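5-oxoprolinase subunit A (Thermus thermophilus, PDB 2DFA) probably catalyses, in complex with PxpB and PxpC, the cleavage of 5-oxoproline to L-glutamate coupled to ATP hydrolysis. Local coordinates at residues A[30-35]-A[107-112]; A[59-64]-A[103-108]. All coordinates share one frame; numbering follows the deposited sequence.

Interaction 1 (A[30-35]-A[107-112]); sequences SANLAC and HVKPHG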
loop_
_atom_site.group_PDB
_atom_site.type_symbol
_atom_site.label_atom_id
_atom_site.label_comp_id
_atom_site.label_asym_id
_atom_site.label_seq_id
_atom_site.Cartn_x
_atom_site.Cartn_y
_atom_site.Cartn_z
ATOM N N SER A 30 9.218 23.292 -17.221
ATOM C CA SER A 30 9.167 21.830 -17.153
ATOM C C SER A 30 8.749 21.401 -15.748
ATOM O O SER A 30 8.996 22.109 -14.775
ATOM C CB SER A 30 10.526 21.192 -17.501
ATOM O OG SER A 30 10.855 21.339 -18.872
ATOM N N ALA A 31 8.102 20.245 -15.654
ATOM C CA ALA A 31 7.660 19.731 -14.361
ATOM C C ALA A 31 8.055 18.262 -14.241
ATOM O O ALA A 31 8.099 17.539 -15.236
ATOM C CB ALA A 31 6.156 19.880 -14.229
ATOM N N ASN A 32 8.356 17.838 -13.018
ATOM C CA ASN A 32 8.734 16.455 -12.750
ATOM C C ASN A 32 7.536 15.866 -12.014
ATOM O O ASN A 32 7.293 16.191 -10.855
ATOM C CB ASN A 32 9.973 16.414 -11.855
ATOM C CG ASN A 32 10.996 17.481 -12.223
ATOM O OD1 ASN A 32 11.492 17.525 -13.351
ATOM N ND2 ASN A 32 11.309 18.350 -11.270
ATOM N N LEU A 33 6.776 15.019 -12.696
ATOM C CA LEU A 33 5.585 14.422 -12.109
ATOM C C LEU A 33 5.810 13.095 -11.398
ATOM O O LEU A 33 6.473 12.201 -11.927
ATOM C CB LEU A 33 4.510 14.243 -13.185
ATOM C CG LEU A 33 3.593 15.451 -13.423
ATOM C CD1 LEU A 33 4.415 16.717 -13.623
ATOM C CD2 LEU A 33 2.716 15.179 -14.622
ATOM N N ALA A 34 5.242 12.979 -10.198
ATOM C CA ALA A 34 5.345 11.760 -9.406
ATOM C C ALA A 34 4.644 10.639 -10.173
ATOM O O ALA A 34 3.721 10.891 -10.955
ATOM C CB ALA A 34 4.689 11.959 -8.030
ATOM N N CYS A 35 5.069 9.399 -9.932
ATOM C CA CYS A 35 4.504 8.266 -10.652
ATOM C C CYS A 35 3.795 7.194 -9.820
ATOM O O CYS A 35 3.741 6.033 -10.232
ATOM C CB CYS A 35 5.610 7.619 -11.496
ATOM S SG CYS A 35 6.527 8.809 -12.546
ATOM N N HIS A 107 11.438 14.265 -20.097
ATOM C CA HIS A 107 12.676 13.889 -19.430
ATOM C C HIS A 107 12.392 12.961 -18.253
ATOM O O HIS A 107 11.250 12.572 -18.014
ATOM C CB HIS A 107 13.378 15.143 -18.896
ATOM C CG HIS A 107 12.588 15.874 -17.852
ATOM N ND1 HIS A 107 11.536 16.710 -18.161
ATOM C CD2 HIS A 107 12.660 15.847 -16.500
ATOM C CE1 HIS A 107 10.995 17.165 -17.045
ATOM N NE2 HIS A 107 11.658 16.654 -16.022
ATOM N N VAL A 108 13.452 12.603 -17.544
ATOM C CA VAL A 108 13.341 11.781 -16.348
ATOM C C VAL A 108 14.265 12.395 -15.310
ATOM O O VAL A 108 15.378 12.829 -15.624
ATOM C CB VAL A 108 13.761 10.312 -16.586
ATOM C CG1 VAL A 108 13.746 9.551 -15.250
ATOM C CG2 VAL A 108 12.805 9.643 -17.569
ATOM N N LYS A 109 13.784 12.450 -14.073
ATOM C CA LYS A 109 14.546 12.989 -12.963
ATOM C C LYS A 109 14.117 12.258 -11.693
ATOM O O LYS A 109 12.977 12.394 -11.246
ATOM C CB LYS A 109 14.266 14.480 -12.788
ATOM C CG LYS A 109 14.912 15.091 -11.551
ATOM C CD LYS A 109 14.401 16.514 -11.335
ATOM C CE LYS A 109 14.959 17.141 -10.072
ATOM N NZ LYS A 109 14.294 18.451 -9.803
ATOM N N PRO A 110 15.025 11.479 -11.098
ATOM C CA PRO A 110 14.743 10.721 -9.867
ATOM C C PRO A 110 14.298 11.639 -8.731
ATOM O O PRO A 110 14.701 12.802 -8.672
ATOM C CB PRO A 110 16.078 10.053 -9.554
ATOM C CG PRO A 110 16.726 9.920 -10.916
ATOM C CD PRO A 110 16.402 11.238 -11.565
ATOM N N HIS A 111 13.488 11.105 -7.823
ATOM C CA HIS A 111 12.986 11.878 -6.689
ATOM C C HIS A 111 13.607 11.508 -5.345
ATOM O O HIS A 111 13.966 10.354 -5.105
ATOM C CB HIS A 111 11.467 11.703 -6.558
ATOM C CG HIS A 111 10.932 12.101 -5.214
ATOM N ND1 HIS A 111 10.731 13.416 -4.852
ATOM C CD2 HIS A 111 10.623 11.359 -4.123
ATOM C CE1 HIS A 111 10.321 13.468 -3.596
ATOM N NE2 HIS A 111 10.247 12.234 -3.130
ATOM N N GLY A 112 13.700 12.512 -4.472
ATOM C CA GLY A 112 14.207 12.332 -3.123
ATOM C C GLY A 112 15.386 11.415 -2.861
ATOM O O GLY A 112 16.453 11.571 -3.453
#
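His107 and Asn32 meet through one side-chain hydrogen bond inside the protein. NE2 of His107 donates to OD1 of Asn32 at 2.8 Å, with an N-H...O angle of 163°. The donor lies in the carbonyl plane of the amide, and OD1 lies close to the plane of the imidazole, at its edge. Amide and ring planes are nevertheless almost perpendicular, and the two side chains cross at about a right angle. CG of His107 sits between its backbone N and carbonyl carbon (chi1 63°), a turn that brings the ring back to strand 30-34. Beside the bond, CE1 of His107 comes to 3.4 Å from the backbone O of Ala31. CB of Ser30 packs more loosely on the same carbon, at 4.1 Å.

The Lys109 chain crosses one face of the same amide at a slant, its NZ on the ND2 side. Its CG is anti to the backbone N (chi1 174°) and the chain stays extended to the tip. CD of Lys109 therefore lies over that face, 3.6 Å from ND2 of Asn32. NZ of Lys109 is 3.3 Å from ND2 of Asn32, but both are donors and no bond forms. Each has its own acceptors: NZ pairs with Glu163 in a salt bridge, ND2 bonds to Asp8, and both bond to Asn6 OD1. The shared acceptor probably holds the two donors side by side. The amide is thus gripped at both ends, which fixes its rotation.

The contact joins the loop between helices 80-100 and 112-120 to strand 30-34 of the parallel sheet. That strand runs between strands 2-9 and 58-62. Val142 of strand 141-143 packs on both His107 and Lys109, while Val108 turns to Ile91 of helix 80-100.

Interaction 2 (A[59-64]-A[103-108]); sequences VGAHPG and LPLHHV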
loop_
_atom_site.group_PDB
_atom_site.type_symbol
_atom_site.label_atom_id
_atom_site.label_comp_id
_atom_site.label_asym_id
_atom_site.label_seq_id
_atom_site.Cartn_x
_atom_site.Cartn_y
_atom_site.Cartn_z
ATOM N N VAL A 59 6.444 17.871 -19.541
ATOM C CA VAL A 59 6.344 16.910 -18.448
ATOM C C VAL A 59 7.404 15.817 -18.484
ATOM O O VAL A 59 7.646 15.199 -19.519
ATOM C CB VAL A 59 4.938 16.256 -18.439
ATOM C CG1 VAL A 59 4.870 15.145 -17.385
ATOM C CG2 VAL A 59 3.888 17.319 -18.162
ATOM N N GLY A 60 8.032 15.587 -17.335
ATOM C CA GLY A 60 9.041 14.551 -17.222
ATOM C C GLY A 60 8.657 13.654 -16.054
ATOM O O GLY A 60 7.830 14.041 -15.226
ATOM N N ALA A 61 9.252 12.466 -15.981
ATOM C CA ALA A 61 8.954 11.530 -14.896
ATOM C C ALA A 61 9.819 11.808 -13.674
ATOM O O ALA A 61 10.999 12.134 -13.790
ATOM C CB ALA A 61 9.162 10.089 -15.369
ATOM N N HIS A 62 9.216 11.664 -12.499
ATOM C CA HIS A 62 9.889 11.897 -11.231
ATOM C C HIS A 62 9.776 10.593 -10.420
ATOM O O HIS A 62 9.099 10.542 -9.401
ATOM C CB HIS A 62 9.181 13.053 -10.511
ATOM C CG HIS A 62 9.996 13.713 -9.444
ATOM N ND1 HIS A 62 11.364 13.851 -9.522
ATOM C CD2 HIS A 62 9.620 14.356 -8.310
ATOM C CE1 HIS A 62 11.797 14.551 -8.489
ATOM N NE2 HIS A 62 10.758 14.870 -7.740
ATOM N N PRO A 63 10.442 9.519 -10.880
ATOM C CA PRO A 63 10.387 8.233 -10.171
ATOM C C PRO A 63 11.056 8.234 -8.799
ATOM O O PRO A 63 12.055 8.919 -8.576
ATOM C CB PRO A 63 11.053 7.273 -11.153
ATOM C CG PRO A 63 12.089 8.151 -11.820
ATOM C CD PRO A 63 11.286 9.420 -12.087
ATOM N N GLY A 64 10.488 7.465 -7.875
ATOM C CA GLY A 64 11.046 7.396 -6.539
ATOM C C GLY A 64 10.983 6.006 -5.928
ATOM O O GLY A 64 10.525 5.051 -6.562
ATOM N N LEU A 103 0.827 14.203 -25.463
ATOM C CA LEU A 103 2.071 14.866 -25.087
ATOM C C LEU A 103 3.222 13.875 -25.015
ATOM O O LEU A 103 3.023 12.689 -24.742
ATOM C CB LEU A 103 1.922 15.550 -23.725
ATOM C CG LEU A 103 0.852 16.635 -23.594
ATOM C CD1 LEU A 103 0.750 17.084 -22.147
ATOM C CD2 LEU A 103 1.203 17.811 -24.499
ATOM N N PRO A 104 4.451 14.348 -25.259
ATOM C CA PRO A 104 5.603 13.449 -25.200
ATOM C C PRO A 104 6.183 13.445 -23.787
ATOM O O PRO A 104 5.906 14.347 -22.994
ATOM C CB PRO A 104 6.564 14.077 -26.197
ATOM C CG PRO A 104 6.356 15.551 -25.926
ATOM C CD PRO A 104 4.835 15.666 -25.803
ATOM N N LEU A 105 6.963 12.418 -23.466
ATOM C CA LEU A 105 7.625 12.349 -22.168
ATOM C C LEU A 105 8.892 13.162 -22.412
ATOM O O LEU A 105 9.742 12.774 -23.212
ATOM C CB LEU A 105 7.986 10.909 -21.810
ATOM C CG LEU A 105 8.735 10.762 -20.485
ATOM C CD1 LEU A 105 7.859 11.265 -19.333
ATOM C CD2 LEU A 105 9.126 9.303 -20.283
ATOM N N HIS A 106 9.006 14.292 -21.729
ATOM C CA HIS A 106 10.127 15.207 -21.920
ATOM C C HIS A 106 11.467 14.821 -21.302
ATOM O O HIS A 106 12.521 15.025 -21.910
ATOM C CB HIS A 106 9.701 16.592 -21.433
ATOM C CG HIS A 106 10.744 17.650 -21.604
ATOM N ND1 HIS A 106 11.499 18.126 -20.555
ATOM C CD2 HIS A 106 11.128 18.353 -22.697
ATOM C CE1 HIS A 106 12.299 19.082 -20.993
ATOM N NE2 HIS A 106 12.094 19.239 -22.288
ATOM N N HIS A 107 11.438 14.265 -20.097
ATOM C CA HIS A 107 12.676 13.889 -19.430
ATOM C C HIS A 107 12.392 12.961 -18.253
ATOM O O HIS A 107 11.250 12.572 -18.014
ATOM C CB HIS A 107 13.378 15.143 -18.896
ATOM C CG HIS A 107 12.588 15.874 -17.852
ATOM N ND1 HIS A 107 11.536 16.710 -18.161
ATOM C CD2 HIS A 107 12.660 15.847 -16.500
ATOM C CE1 HIS A 107 10.995 17.165 -17.045
ATOM N NE2 HIS A 107 11.658 16.654 -16.022
ATOM N N VAL A 108 13.452 12.603 -17.544
ATOM C CA VAL A 108 13.341 11.781 -16.348
ATOM C C VAL A 108 14.265 12.395 -15.310
ATOM O O VAL A 108 15.378 12.829 -15.624
ATOM C CB VAL A 108 13.761 10.312 -16.586
ATOM C CG1 VAL A 108 13.746 9.551 -15.250
ATOM C CG2 VAL A 108 12.805 9.643 -17.569
HETATM O O HOH W 1 5.833 16.974 -22.260
#
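A single parallel beta bridge, Ala61 with Val108, brings the loop after helix 80-100 alongside strand 58-62 of the parallel sheet. Strand, helix and extended loop form a beta-alpha-beta-like unit of the curled sheet, consistent with a barrel-like fold for the LamB/PxpA family. Two backbone hydrogen bonds hold the segments together. N of His106 donates to O of Val59 at 2.7 Å, and N of Ala61 donates to O of His107 at 2.9 Å.

Between these bonds, the His107 ring lies flat over Gly60. CA of Gly60 makes a CH-pi contact 3.4 Å from the ring centroid, 18° off the ring normal. A CB at Gly60 would run into CE1 of His107, so the close approach depends on the missing side chain. ND1 of His107 is hydrogen-bonded to ND1 of His106 at 2.8 Å, and His106 NE2 bonds to the C-terminal carboxylate of Phe250. An alanine in place of His107 would probably leave Gly60 without its ring cover and deprive both His106 ND1 and Asn32 OD1 of a partner.

On the helix side, Leu105 swings its CG opposite the backbone N (chi1 178°), which brings CD1 to the N of Ala61. Ile91 and Leu98 of helix 80-100 also touch this leucine. Further along, CG1 of Val108 meets CD of Pro63 at 4.0 Å, with the two side chains crossing at about a right angle. At the start of the strand segment, a water accepts from N of Val59 at 2.9 Å and donates to O of Pro104 at 2.7 Å.

Interactions 1 and 2 have centres about 6 Å apart and share His107 and Val108. Along the chain, strand 30-34 comes first, then strand 58-62, then the loop 103-112 after helix 80-100. The two strands are parallel neighbours in one sheet, and the loop runs from the second to reach the first. The contacts also touch directly: N of His111 probably bonds to O of Pro63, and O of Lys109 to ND1 of His62. The donor atoms of His62, His111 and Asp8 converge in a way that could suit a metal, though no metal is seen and the role is unconfirmed. Together the contacts tie the loop to the sheet beside this cluster.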